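Local atomic coordinates of ofchtiv-allosamidin (Ostrinia furnacalis, PDB entry 6JMB), a protein that probably hydrolyses the beta-1,4 linkages of chitin as an insect group IV chitinase of glycosyl hydrolase family 18, and binds the inhibitor allosamidin. Residues M191-M195 and H205-L209; V247-G251 and W345-D350. One frame throughout, in Å; residues are numbered along the deposited sequence.

Contact 1: M191-M195 and H205-L209; sequences MTYDM and HNAPL. With AMI (allosamizoline), chain C.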
# COMPACT_ATOMS: atom_id res chain seq x y z
N MET A 191 -4.18 -3.52 2.99
CA MET A 191 -4.09 -2.17 2.43
C MET A 191 -5.11 -1.25 3.11
O MET A 191 -6.13 -0.85 2.54
CB MET A 191 -4.26 -2.21 0.92
CG MET A 191 -3.12 -2.91 0.20
SD MET A 191 -3.21 -2.76 -1.60
CE MET A 191 -4.49 -3.95 -1.97
N THR A 192 -4.79 -0.90 4.35
CA THR A 192 -5.64 -0.08 5.21
C THR A 192 -5.51 1.41 4.89
O THR A 192 -5.08 2.24 5.69
CB THR A 192 -5.39 -0.40 6.68
OG1 THR A 192 -3.99 -0.69 6.89
CG2 THR A 192 -6.21 -1.62 7.12
N TYR A 193 -5.90 1.74 3.66
CA TYR A 193 -5.94 3.10 3.14
C TYR A 193 -6.83 3.07 1.91
O TYR A 193 -7.43 2.03 1.60
CB TYR A 193 -4.53 3.65 2.86
CG TYR A 193 -3.56 2.64 2.30
CD1 TYR A 193 -3.69 2.18 0.99
CD2 TYR A 193 -2.53 2.13 3.07
CE1 TYR A 193 -2.80 1.24 0.47
CE2 TYR A 193 -1.64 1.21 2.56
CZ TYR A 193 -1.79 0.77 1.27
OH TYR A 193 -0.91 -0.16 0.76
N ASP A 194 -6.94 4.20 1.21
CA ASP A 194 -7.94 4.35 0.15
C ASP A 194 -9.35 4.08 0.68
O ASP A 194 -10.23 3.64 -0.06
CB ASP A 194 -7.64 3.48 -1.07
CG ASP A 194 -6.26 3.71 -1.61
OD1 ASP A 194 -5.83 4.88 -1.67
OD2 ASP A 194 -5.60 2.72 -1.99
N MET A 195 -9.55 4.34 1.97
CA MET A 195 -10.86 4.12 2.58
C MET A 195 -11.89 5.05 1.97
O MET A 195 -13.05 4.66 1.78
CB MET A 195 -10.75 4.36 4.08
CG MET A 195 -9.83 3.39 4.78
SD MET A 195 -10.66 1.81 5.02
CE MET A 195 -9.31 0.81 5.65
N HIS A 205 -11.66 10.56 4.91
CA HIS A 205 -10.26 10.32 5.19
C HIS A 205 -9.73 9.13 4.41
O HIS A 205 -10.42 8.12 4.21
CB HIS A 205 -10.03 10.10 6.69
CG HIS A 205 -10.46 11.26 7.53
ND1 HIS A 205 -9.96 12.53 7.37
CD2 HIS A 205 -11.37 11.34 8.54
CE1 HIS A 205 -10.52 13.34 8.25
NE2 HIS A 205 -11.38 12.64 8.97
N ASN A 206 -8.48 9.26 3.97
CA ASN A 206 -7.81 8.18 3.25
C ASN A 206 -7.59 6.98 4.17
O ASN A 206 -7.74 5.83 3.74
CB ASN A 206 -6.49 8.74 2.73
CG ASN A 206 -5.74 7.78 1.83
OD1 ASN A 206 -6.33 7.00 1.08
ND2 ASN A 206 -4.42 7.87 1.88
N ALA A 207 -7.26 7.24 5.43
CA ALA A 207 -6.99 6.15 6.37
C ALA A 207 -7.42 6.53 7.78
O ALA A 207 -6.59 6.59 8.69
CB ALA A 207 -5.49 5.81 6.33
N PRO A 208 -8.71 6.77 8.01
CA PRO A 208 -9.15 7.04 9.38
C PRO A 208 -8.98 5.80 10.24
O PRO A 208 -9.24 4.68 9.80
CB PRO A 208 -10.64 7.37 9.20
CG PRO A 208 -11.05 6.56 8.01
CD PRO A 208 -9.84 6.49 7.10
N LEU A 209 -8.52 6.00 11.48
CA LEU A 209 -8.35 4.87 12.39
C LEU A 209 -9.70 4.36 12.90
O LEU A 209 -9.94 3.15 12.93
CB LEU A 209 -7.45 5.28 13.55
CG LEU A 209 -6.76 4.22 14.40
CD1 LEU A 209 -6.13 3.15 13.53
CD2 LEU A 209 -5.70 4.90 15.26
C1 AMI C . -1.99 0.27 -3.67
C2 AMI C . -1.81 -0.64 -4.95
C3 AMI C . -1.15 0.21 -5.91
C4 AMI C . -1.67 1.67 -5.57
C5 AMI C . -1.53 1.68 -4.12
C6 AMI C . -2.35 2.82 -3.42
C7 AMI C . -0.62 -1.43 -3.27
C8 AMI C . 0.70 -3.60 -3.11
C9 AMI C . 0.66 -1.98 -1.12
N2 AMI C . -1.09 -1.66 -4.57
N7 AMI C . 0.25 -2.34 -2.51
O3 AMI C . -1.43 -0.20 -7.24
O4 AMI C . -0.88 2.73 -6.08
O6 AMI C . -3.70 2.72 -3.83
O7 AMI C . -1.04 -0.26 -2.71
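The side chains of Asp194 and Asn206 run alongside one another in one direction, their flat ends turned 42° apart. Asn206 swings CG anti to its own N (chi1 -174°), which brings OD1 to within 2.9 Å of Asp194 N; the bond is bent, and the donor stands above the carbonyl plane. The backbone O of the same asparagine accepts a straighter bond from Met195 N (2.9 Å, 162° at the hydrogen), so one residue binds two successive amides. A short amide side chain suits this, OD1 accepting while ND2 makes a weak bond to Tyr250 O. With an alanine here, Asp194 N would probably lose its side-chain acceptor and the backbone at Asp194 be less firmly placed. Behind this, CB of Met195 packs on CD of Pro208 at 3.8 Å. Asp194 OD2 accepts a bond from O6 of allosamizoline at 2.6 Å, while OD1 forms a salt bridge with Arg252 and a hydrogen bond with the Tyr250 hydroxyl. The Tyr193 ring brings OH beside the oxazoline ring, its bond to O7 of allosamizoline weak at 3.5 Å, and Met191 lays SD 3.4 Å from C7 of allosamizoline. Met191, Tyr193 and Asp194 contribute part of the family 18 active-site pocket, following strand 187-190 of the TIM barrel.

Contact 2: V247-G251 and W345-D350; sequences VPFYG and WSIETD. With AMI (allosamizoline), chain C; NAA (2-acetamido-2-deoxy-beta-D-allopyranose), chain B.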
# COMPACT_ATOMS: atom_id res chain seq x y z
N VAL A 247 -0.10 1.53 5.87
CA VAL A 247 -0.26 2.97 6.09
C VAL A 247 0.13 3.71 4.82
O VAL A 247 0.96 3.25 4.03
CB VAL A 247 0.61 3.47 7.27
CG1 VAL A 247 0.23 2.77 8.56
CG2 VAL A 247 2.10 3.29 6.97
N PRO A 248 -0.49 4.87 4.59
CA PRO A 248 -0.21 5.63 3.36
C PRO A 248 0.79 6.76 3.57
O PRO A 248 0.73 7.48 4.57
CB PRO A 248 -1.58 6.21 3.01
CG PRO A 248 -2.20 6.49 4.37
CD PRO A 248 -1.66 5.42 5.32
N PHE A 249 1.69 6.94 2.60
CA PHE A 249 2.59 8.09 2.56
C PHE A 249 2.09 9.14 1.57
O PHE A 249 2.88 9.95 1.06
CB PHE A 249 4.01 7.67 2.20
CG PHE A 249 4.80 7.05 3.33
CD1 PHE A 249 4.19 6.57 4.49
CD2 PHE A 249 6.18 6.96 3.23
CE1 PHE A 249 4.95 6.00 5.51
CE2 PHE A 249 6.94 6.40 4.24
CZ PHE A 249 6.33 5.92 5.39
N TYR A 250 0.81 9.11 1.26
CA TYR A 250 0.18 10.05 0.34
C TYR A 250 -1.17 10.41 0.93
O TYR A 250 -1.68 9.72 1.83
CB TYR A 250 -0.01 9.42 -1.05
CG TYR A 250 -0.91 8.21 -1.01
CD1 TYR A 250 -0.40 6.96 -0.64
CD2 TYR A 250 -2.26 8.30 -1.31
CE1 TYR A 250 -1.22 5.86 -0.56
CE2 TYR A 250 -3.09 7.19 -1.23
CZ TYR A 250 -2.55 5.97 -0.86
OH TYR A 250 -3.35 4.85 -0.77
N GLY A 251 -1.74 11.50 0.42
CA GLY A 251 -3.07 11.92 0.78
C GLY A 251 -3.96 11.95 -0.46
O GLY A 251 -3.50 11.75 -1.59
N TRP A 345 2.67 2.23 1.59
CA TRP A 345 2.64 2.67 0.20
C TRP A 345 2.75 4.19 0.24
O TRP A 345 1.81 4.85 0.69
CB TRP A 345 1.33 2.27 -0.49
CG TRP A 345 1.42 2.63 -1.93
CD1 TRP A 345 1.09 3.84 -2.50
CD2 TRP A 345 1.97 1.82 -2.98
NE1 TRP A 345 1.38 3.81 -3.85
CE2 TRP A 345 1.92 2.59 -4.16
CE3 TRP A 345 2.48 0.52 -3.03
CZ2 TRP A 345 2.37 2.09 -5.39
CZ3 TRP A 345 2.92 0.03 -4.25
CH2 TRP A 345 2.86 0.82 -5.41
N SER A 346 3.88 4.75 -0.21
CA SER A 346 5.08 4.07 -0.69
C SER A 346 6.24 5.01 -0.36
O SER A 346 6.04 6.20 -0.09
CB SER A 346 5.00 3.83 -2.20
OG SER A 346 4.58 5.01 -2.88
N ILE A 347 7.46 4.46 -0.40
CA ILE A 347 8.60 5.16 0.19
C ILE A 347 8.92 6.46 -0.54
O ILE A 347 9.41 7.42 0.08
CB ILE A 347 9.81 4.20 0.28
CG1 ILE A 347 10.93 4.80 1.14
CG2 ILE A 347 10.30 3.81 -1.12
CD1 ILE A 347 12.05 3.80 1.45
N GLU A 348 8.64 6.52 -1.84
CA GLU A 348 9.08 7.64 -2.66
C GLU A 348 8.31 8.93 -2.39
O GLU A 348 8.67 9.96 -2.95
CB GLU A 348 9.02 7.27 -4.14
CG GLU A 348 7.62 7.11 -4.68
CD GLU A 348 7.07 5.70 -4.54
OE1 GLU A 348 7.72 4.84 -3.91
OE2 GLU A 348 5.97 5.45 -5.07
N THR A 349 7.26 8.90 -1.55
CA THR A 349 6.57 10.14 -1.18
C THR A 349 6.67 10.47 0.30
O THR A 349 5.97 11.37 0.76
CB THR A 349 5.12 10.17 -1.66
OG1 THR A 349 4.38 9.12 -1.03
CG2 THR A 349 5.03 10.02 -3.18
N ASP A 350 7.52 9.78 1.06
CA ASP A 350 7.95 10.36 2.32
C ASP A 350 8.69 11.66 1.99
O ASP A 350 9.06 11.91 0.84
CB ASP A 350 8.87 9.39 3.07
CG ASP A 350 8.88 9.61 4.59
OD1 ASP A 350 8.39 10.65 5.09
OD2 ASP A 350 9.38 8.71 5.29
C1 AMI C . -1.99 0.27 -3.67
C2 AMI C . -1.81 -0.64 -4.95
C3 AMI C . -1.15 0.21 -5.91
C4 AMI C . -1.67 1.67 -5.57
C5 AMI C . -1.53 1.68 -4.12
C6 AMI C . -2.35 2.82 -3.42
C7 AMI C . -0.62 -1.43 -3.27
C8 AMI C . 0.70 -3.60 -3.11
C9 AMI C . 0.66 -1.98 -1.12
N2 AMI C . -1.09 -1.66 -4.57
N7 AMI C . 0.25 -2.34 -2.51
O3 AMI C . -1.43 -0.20 -7.24
O4 AMI C . -0.88 2.73 -6.08
O6 AMI C . -3.70 2.72 -3.83
O7 AMI C . -1.04 -0.26 -2.71
C1 NAA B . -1.19 3.08 -7.40
C2 NAA B . -0.66 4.48 -7.68
C3 NAA B . -0.80 4.86 -9.10
C4 NAA B . -0.12 3.85 -10.00
C5 NAA B . -0.69 2.46 -9.71
C6 NAA B . -0.03 1.38 -10.51
C7 NAA B . -0.79 6.06 -5.67
C8 NAA B . -1.65 6.93 -4.74
N2 NAA B . -1.48 5.37 -6.78
O3 NAA B . -2.22 4.95 -9.41
O4 NAA B . -0.33 4.12 -11.40
O5 NAA B . -0.47 2.15 -8.30
O6 NAA B . -0.70 0.17 -10.21
O7 NAA B . 0.37 5.96 -5.52
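Trp345 and Tyr250 meet beside the inhibitor, and the tryptophan can be followed outward from the backbone. Its main chain pairs in parallel with the other strand: Trp345 N donates to Val247 O, and Trp345 O takes an almost straight bond from Phe249 N (2.8 Å, 173° at the hydrogen). The torsion about CA-CB sets CG opposite the backbone N (chi1 -175°); the side chain leaves CB, 4.1 Å from O7 of allosamizoline, and lays one indole face along allosamizoline. CG, CD2 and CE2 all lie near C5 of allosamizoline, which sits 3.5 Å above the ring plane toward its rim; the opposite face is covered by CB of Ser346, the residue after a cis peptide. CD1 turns to the tyrosine, 3.6 Å from Tyr250 CE1, the two rings being almost perpendicular. At the five-ring edge NE1 donates to O7 of the N-acetylallosamine (2.9 Å), a straight bond near the indole plane. Round the six-membered ring, CE3 meets O7 and C9 of allosamizoline, CZ3 its C7 and N7, CZ2 its O4, and CH2 its C3. Tryptophan suits this place because it unites a broad apolar face with one N-H donor. Tyrosine suits position 250 by offering a face to the acetamido methyl C8 of N-acetylallosamine and a hydroxyl to Asp194. Farther along, Thr349 has a hydroxyl short enough to donate from OG1 to Phe249 O (2.7 Å), above the carbonyl plane, and the Phe249 ring crosses the Asp350 side chain, whose carboxylate is held by Leu363 and Leu364 amides. A parallel barrel strand pair leading into an aromatic-lined substrate cleft, with the tryptophan as floor, is characteristic of family 18 chitinases.

In the fold
From the N terminus the barrel strands run through 187-190 before contact 1 appears. There the chain leaves that strand, and 205-209 returns against 191-195, closing a short irregular loop ahead of helix 226-235. Only then does strand 243-256 carry 247-251 into contact 2, whose partner 345-350 arrives nearly a hundred residues later, after the helices and strands between, at the end of strand 341-345. The contacts are therefore in series, neither nested nor crossed. In space the side chains of Asp194 and Tyr250 bring them together. Between them they join three neighbouring barrel strands around the allosamizoline that both contacts touch.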